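Local coordinates for fucolectin-related protein (Streptococcus pneumoniae, PDB 2WMF) that probably hydrolyses host blood-group antigen carbohydrates, as a glycoside hydrolase of family 98, at residues 163-177 against 195-207. Numbering follows the deposited sequence.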
loop_
_atom_site.group_PDB
_atom_site.type_symbol
_atom_site.label_atom_id
_atom_site.label_comp_id
_atom_site.label_asym_id
_atom_site.label_seq_id
_atom_site.Cartn_x
_atom_site.Cartn_y
_atom_site.Cartn_z
ATOM N N SER A 163 -6.346 -15.386 16.573
ATOM C CA SER A 163 -5.792 -14.042 16.386
ATOM C C SER A 163 -6.020 -13.177 17.627
ATOM O O SER A 163 -5.112 -12.452 18.082
ATOM C CB SER A 163 -6.372 -13.384 15.100
ATOM O OG SER A 163 -5.942 -14.060 13.916
ATOM N N ALA A 164 -7.210 -13.295 18.199
ATOM C CA ALA A 164 -7.578 -12.568 19.430
ATOM C C ALA A 164 -6.630 -12.934 20.582
ATOM O O ALA A 164 -6.192 -12.056 21.340
ATOM C CB ALA A 164 -9.052 -12.848 19.795
ATOM N N LYS A 165 -6.288 -14.214 20.691
ATOM C CA LYS A 165 -5.396 -14.637 21.783
ATOM C C LYS A 165 -4.001 -14.075 21.558
ATOM O O LYS A 165 -3.355 -13.587 22.497
ATOM C CB LYS A 165 -5.338 -16.150 21.897
ATOM C CG LYS A 165 -4.490 -16.617 23.065
ATOM C CD LYS A 165 -5.133 -16.371 24.464
ATOM C CE LYS A 165 -4.071 -16.184 25.509
ATOM N NZ LYS A 165 -3.485 -14.818 25.277
ATOM N N TYR A 166 -3.509 -14.132 20.329
ATOM C CA TYR A 166 -2.184 -13.562 20.072
ATOM C C TYR A 166 -2.164 -12.041 20.274
ATOM O O TYR A 166 -1.179 -11.490 20.821
ATOM C CB TYR A 166 -1.700 -13.883 18.671
ATOM C CG TYR A 166 -1.363 -15.346 18.390
ATOM C CD1 TYR A 166 -0.448 -16.071 19.193
ATOM C CD2 TYR A 166 -1.927 -15.977 17.302
ATOM C CE1 TYR A 166 -0.142 -17.395 18.887
ATOM C CE2 TYR A 166 -1.614 -17.253 16.978
ATOM C CZ TYR A 166 -0.738 -17.985 17.768
ATOM O OH TYR A 166 -0.461 -19.286 17.397
ATOM N N LEU A 167 -3.245 -11.373 19.877
ATOM C CA LEU A 167 -3.366 -9.925 20.098
ATOM C C LEU A 167 -3.238 -9.599 21.616
ATOM O O LEU A 167 -2.594 -8.623 21.995
ATOM C CB LEU A 167 -4.688 -9.431 19.498
ATOM C CG LEU A 167 -5.093 -7.967 19.762
ATOM C CD1 LEU A 167 -4.023 -6.963 19.276
ATOM C CD2 LEU A 167 -6.493 -7.713 19.116
ATOM N N GLU A 168 -3.904 -10.384 22.461
ATOM C CA GLU A 168 -3.807 -10.213 23.925
ATOM C C GLU A 168 -2.358 -10.328 24.408
ATOM O O GLU A 168 -1.882 -9.494 25.175
ATOM C CB GLU A 168 -4.698 -11.251 24.601
ATOM C CG GLU A 168 -4.644 -11.207 26.082
ATOM C CD GLU A 168 -5.655 -12.161 26.729
ATOM O OE1 GLU A 168 -6.241 -13.030 26.048
ATOM O OE2 GLU A 168 -5.868 -12.019 27.944
ATOM N N VAL A 169 -1.634 -11.318 23.903
ATOM C CA VAL A 169 -0.210 -11.468 24.242
ATOM C C VAL A 169 0.574 -10.226 23.773
ATOM O O VAL A 169 1.425 -9.700 24.487
ATOM C CB VAL A 169 0.445 -12.728 23.643
ATOM C CG1 VAL A 169 1.949 -12.824 24.041
ATOM C CG2 VAL A 169 -0.248 -14.027 24.095
ATOM N N CYS A 170 0.304 -9.770 22.550
ATOM C CA CYS A 170 0.931 -8.566 22.058
ATOM C C CYS A 170 0.695 -7.393 22.997
ATOM O O CYS A 170 1.609 -6.641 23.285
ATOM C CB CYS A 170 0.429 -8.245 20.641
ATOM S SG CYS A 170 1.114 -9.380 19.373
ATOM N N ALA A 171 -0.542 -7.236 23.459
ATOM C CA ALA A 171 -0.906 -6.090 24.318
ATOM C C ALA A 171 -0.126 -6.137 25.637
ATOM O O ALA A 171 0.213 -5.086 26.207
ATOM C CB ALA A 171 -2.438 -6.062 24.573
ATOM N N LYS A 172 0.149 -7.340 26.112
ATOM C CA LYS A 172 0.899 -7.521 27.363
ATOM C C LYS A 172 2.310 -6.919 27.268
ATOM O O LYS A 172 2.889 -6.428 28.273
ATOM C CB LYS A 172 0.910 -9.004 27.707
ATOM C CG LYS A 172 1.685 -9.376 28.939
ATOM C CD LYS A 172 1.502 -10.872 29.310
ATOM C CE LYS A 172 2.509 -11.324 30.369
ATOM N NZ LYS A 172 2.500 -12.779 30.575
ATOM N N TYR A 173 2.876 -6.946 26.060
ATOM C CA TYR A 173 4.267 -6.584 25.834
ATOM C C TYR A 173 4.442 -5.313 24.990
ATOM O O TYR A 173 5.545 -5.026 24.571
ATOM C CB TYR A 173 5.023 -7.782 25.195
ATOM C CG TYR A 173 5.208 -8.936 26.187
ATOM C CD1 TYR A 173 6.197 -8.852 27.162
ATOM C CD2 TYR A 173 4.344 -10.029 26.210
ATOM C CE1 TYR A 173 6.354 -9.860 28.115
ATOM C CE2 TYR A 173 4.483 -11.048 27.152
ATOM C CZ TYR A 173 5.484 -10.962 28.111
ATOM O OH TYR A 173 5.682 -11.931 29.105
ATOM N N GLY A 174 3.363 -4.574 24.723
ATOM C CA GLY A 174 3.463 -3.351 23.937
ATOM C C GLY A 174 3.759 -3.584 22.468
ATOM O O GLY A 174 4.262 -2.697 21.784
ATOM N N ALA A 175 3.423 -4.787 22.002
ATOM C CA ALA A 175 3.699 -5.197 20.651
ATOM C C ALA A 175 2.489 -5.012 19.736
ATOM O O ALA A 175 1.387 -4.647 20.201
ATOM C CB ALA A 175 4.162 -6.655 20.654
ATOM N N HIS A 176 2.695 -5.257 18.438
ATOM C CA HIS A 176 1.598 -5.160 17.442
ATOM C C HIS A 176 1.290 -6.515 16.778
ATOM O O HIS A 176 2.194 -7.255 16.411
ATOM C CB HIS A 176 1.941 -4.153 16.350
ATOM C CG HIS A 176 1.879 -2.723 16.796
ATOM N ND1 HIS A 176 2.976 -2.040 17.302
ATOM C CD2 HIS A 176 0.841 -1.853 16.814
ATOM C CE1 HIS A 176 2.597 -0.813 17.629
ATOM N NE2 HIS A 176 1.304 -0.667 17.330
ATOM N N PHE A 177 0.004 -6.774 16.615
ATOM C CA PHE A 177 -0.517 -7.879 15.829
ATOM C C PHE A 177 -0.990 -7.266 14.523
ATOM O O PHE A 177 -1.859 -6.378 14.510
ATOM C CB PHE A 177 -1.681 -8.566 16.548
ATOM C CG PHE A 177 -2.206 -9.828 15.847
ATOM C CD1 PHE A 177 -1.627 -11.048 16.098
ATOM C CD2 PHE A 177 -3.217 -9.744 14.881
ATOM C CE1 PHE A 177 -2.059 -12.210 15.471
ATOM C CE2 PHE A 177 -3.675 -10.879 14.253
ATOM C CZ PHE A 177 -3.092 -12.110 14.522
ATOM N N THR A 195 -15.310 -13.181 19.715
ATOM C CA THR A 195 -14.005 -13.173 20.388
ATOM C C THR A 195 -13.103 -12.072 19.826
ATOM O O THR A 195 -12.483 -11.308 20.561
ATOM C CB THR A 195 -13.325 -14.553 20.335
ATOM O OG1 THR A 195 -14.246 -15.575 20.787
ATOM C CG2 THR A 195 -12.004 -14.614 21.222
ATOM N N PHE A 196 -13.010 -12.001 18.505
ATOM C CA PHE A 196 -12.159 -11.011 17.865
ATOM C C PHE A 196 -12.711 -9.590 18.001
ATOM O O PHE A 196 -11.940 -8.639 18.196
ATOM C CB PHE A 196 -11.840 -11.359 16.407
ATOM C CG PHE A 196 -10.681 -10.583 15.895
ATOM C CD1 PHE A 196 -9.395 -10.902 16.317
ATOM C CD2 PHE A 196 -10.840 -9.481 15.057
ATOM C CE1 PHE A 196 -8.305 -10.169 15.913
ATOM C CE2 PHE A 196 -9.742 -8.729 14.671
ATOM C CZ PHE A 196 -8.479 -9.085 15.064
ATOM N N PHE A 197 -14.031 -9.429 17.897
ATOM C CA PHE A 197 -14.658 -8.116 18.103
ATOM C C PHE A 197 -14.363 -7.574 19.513
ATOM O O PHE A 197 -13.942 -6.402 19.679
ATOM C CB PHE A 197 -16.143 -8.173 17.778
ATOM C CG PHE A 197 -16.870 -6.871 17.964
ATOM C CD1 PHE A 197 -16.549 -5.751 17.200
ATOM C CD2 PHE A 197 -17.931 -6.769 18.857
ATOM C CE1 PHE A 197 -17.235 -4.568 17.364
ATOM C CE2 PHE A 197 -18.626 -5.587 19.006
ATOM C CZ PHE A 197 -18.286 -4.492 18.256
ATOM N N GLU A 198 -14.542 -8.420 20.525
ATOM C CA GLU A 198 -14.220 -8.061 21.899
ATOM C C GLU A 198 -12.725 -7.714 22.053
ATOM O O GLU A 198 -12.361 -6.695 22.689
ATOM C CB GLU A 198 -14.620 -9.173 22.868
ATOM C CG GLU A 198 -14.058 -9.038 24.252
ATOM C CD GLU A 198 -14.744 -8.006 25.104
ATOM O OE1 GLU A 198 -14.249 -7.779 26.247
ATOM O OE2 GLU A 198 -15.780 -7.445 24.693
ATOM N N ALA A 199 -11.849 -8.565 21.521
ATOM C CA ALA A 199 -10.388 -8.284 21.592
ATOM C C ALA A 199 -10.008 -6.975 20.899
ATOM O O ALA A 199 -9.108 -6.257 21.355
ATOM C CB ALA A 199 -9.571 -9.458 21.051
ATOM N N SER A 200 -10.667 -6.691 19.775
ATOM C CA SER A 200 -10.402 -5.440 19.047
ATOM C C SER A 200 -10.787 -4.200 19.875
ATOM O O SER A 200 -10.068 -3.199 19.933
ATOM C CB SER A 200 -11.103 -5.426 17.684
ATOM O OG SER A 200 -10.571 -6.468 16.868
ATOM N N GLN A 201 -11.925 -4.281 20.529
ATOM C CA GLN A 201 -12.384 -3.193 21.364
ATOM C C GLN A 201 -11.437 -2.947 22.554
ATOM O O GLN A 201 -11.249 -1.784 22.998
ATOM C CB GLN A 201 -13.783 -3.504 21.884
ATOM C CG GLN A 201 -14.848 -3.414 20.839
ATOM C CD GLN A 201 -16.205 -3.800 21.377
ATOM O OE1 GLN A 201 -16.502 -4.991 21.598
ATOM N NE2 GLN A 201 -17.037 -2.829 21.550
ATOM N N LYS A 202 -10.842 -4.010 23.081
ATOM C CA LYS A 202 -9.927 -3.871 24.235
ATOM C C LYS A 202 -8.527 -3.438 23.794
ATOM O O LYS A 202 -7.890 -2.575 24.408
ATOM C CB LYS A 202 -9.775 -5.197 24.993
ATOM C CG LYS A 202 -10.965 -5.722 25.764
ATOM C CD LYS A 202 -10.580 -7.077 26.345
ATOM C CE LYS A 202 -11.526 -7.552 27.447
ATOM N NZ LYS A 202 -12.053 -8.953 27.190
ATOM N N TYR A 203 -8.041 -4.054 22.714
ATOM C CA TYR A 203 -6.621 -4.008 22.376
ATOM C C TYR A 203 -6.360 -3.316 21.051
ATOM O O TYR A 203 -5.336 -3.576 20.418
ATOM C CB TYR A 203 -6.030 -5.429 22.360
ATOM C CG TYR A 203 -6.244 -6.203 23.642
ATOM C CD1 TYR A 203 -5.831 -5.680 24.866
ATOM C CD2 TYR A 203 -6.866 -7.460 23.631
ATOM C CE1 TYR A 203 -6.028 -6.392 26.057
ATOM C CE2 TYR A 203 -7.079 -8.155 24.810
ATOM C CZ TYR A 203 -6.653 -7.623 26.010
ATOM O OH TYR A 203 -6.866 -8.350 27.192
ATOM N N HIS A 204 -7.283 -2.438 20.664
ATOM C CA HIS A 204 -7.161 -1.655 19.420
ATOM C C HIS A 204 -5.762 -0.982 19.295
ATOM O O HIS A 204 -5.219 -0.875 18.198
ATOM C CB HIS A 204 -8.304 -0.636 19.291
ATOM C CG HIS A 204 -8.387 0.345 20.427
ATOM N ND1 HIS A 204 -9.170 0.154 21.549
ATOM C CD2 HIS A 204 -7.765 1.532 20.606
ATOM C CE1 HIS A 204 -9.006 1.191 22.369
ATOM N NE2 HIS A 204 -8.158 2.032 21.820
ATOM N N LYS A 205 -5.176 -0.496 20.411
ATOM C CA LYS A 205 -3.823 0.101 20.350
ATOM C C LYS A 205 -2.788 -0.811 19.674
ATOM O O LYS A 205 -1.883 -0.327 18.968
ATOM C CB LYS A 205 -3.322 0.498 21.757
ATOM C CG LYS A 205 -2.136 1.391 21.685
ATOM C CD LYS A 205 -1.674 2.045 22.966
ATOM C CE LYS A 205 -0.532 3.092 22.545
ATOM N NZ LYS A 205 -0.812 4.394 21.710
ATOM N N ASN A 206 -2.911 -2.114 19.897
ATOM C CA ASN A 206 -1.898 -3.099 19.475
ATOM C C ASN A 206 -2.251 -3.800 18.177
ATOM O O ASN A 206 -1.507 -4.667 17.739
ATOM C CB ASN A 206 -1.730 -4.156 20.563
ATOM C CG ASN A 206 -1.374 -3.544 21.912
ATOM O OD1 ASN A 206 -0.188 -3.367 22.257
ATOM N ND2 ASN A 206 -2.388 -3.250 22.683
ATOM N N LEU A 207 -3.355 -3.384 17.549
ATOM C CA LEU A 207 -3.869 -4.087 16.364
ATOM C C LEU A 207 -3.684 -3.224 15.109
ATOM O O LEU A 207 -4.016 -2.055 15.115
ATOM C CB LEU A 207 -5.354 -4.394 16.515
ATOM C CG LEU A 207 -6.078 -5.201 15.423
ATOM C CD1 LEU A 207 -5.349 -6.564 15.157
ATOM C CD2 LEU A 207 -7.572 -5.377 15.747
HETATM O O HOH W 1 -0.013 1.804 17.830
#
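Helices 163-172 and 195-203 run side by side in the same direction, 9.1 Å apart at closest approach and 19° from parallel. Helix 163-172 passes through a short loop, and 195-203 through a 3-10 segment at 204-206, into a barrel strand. The two strands pair in parallel, Phe177 opposite Leu207. The amide N of Phe177 donates a 2.8 Å hydrogen bond to Asn206 O, almost in line with the carbonyl. CA of His176 makes a CA-H...O contact with the same oxygen.

Between the helices, small residues meet at one end: Ala164 CB touches Ala199 CB at 3.7 Å and also meets Thr195 CG2. The edge of the Phe196 ring points at the backbone N of Ala164, while Phe196 CE1 lies near Ser163 CB. Leu167 fills the middle: CG is anti to the backbone N (chi1 173°), and its two methyls split, CD2 to Ala199 and CD1 to Asn206 O and Leu207 CB. Further along, the Tyr203 ring has Glu168 CA over one face, and Ala171 CB approaches Tyr203 CD1 at 3.4 Å. Leu207 CD1 reaches the ring edge of Phe177, 3.8 Å from Phe177 CD2, with both side chains pointing the same way.

Where the strands begin, a water lies in the ring plane of His176, 2.8 Å from His176 NE2, and donates to Lys205 O. Outside the pair, Trp179 meets the Phe196 ring edge-to-face. The arrangement is that of two successive helix-to-strand connections of a (beta/alpha)8 barrel: the helices pack side by side on the outside, around the parallel strands they lead into, the fifth and sixth of eight.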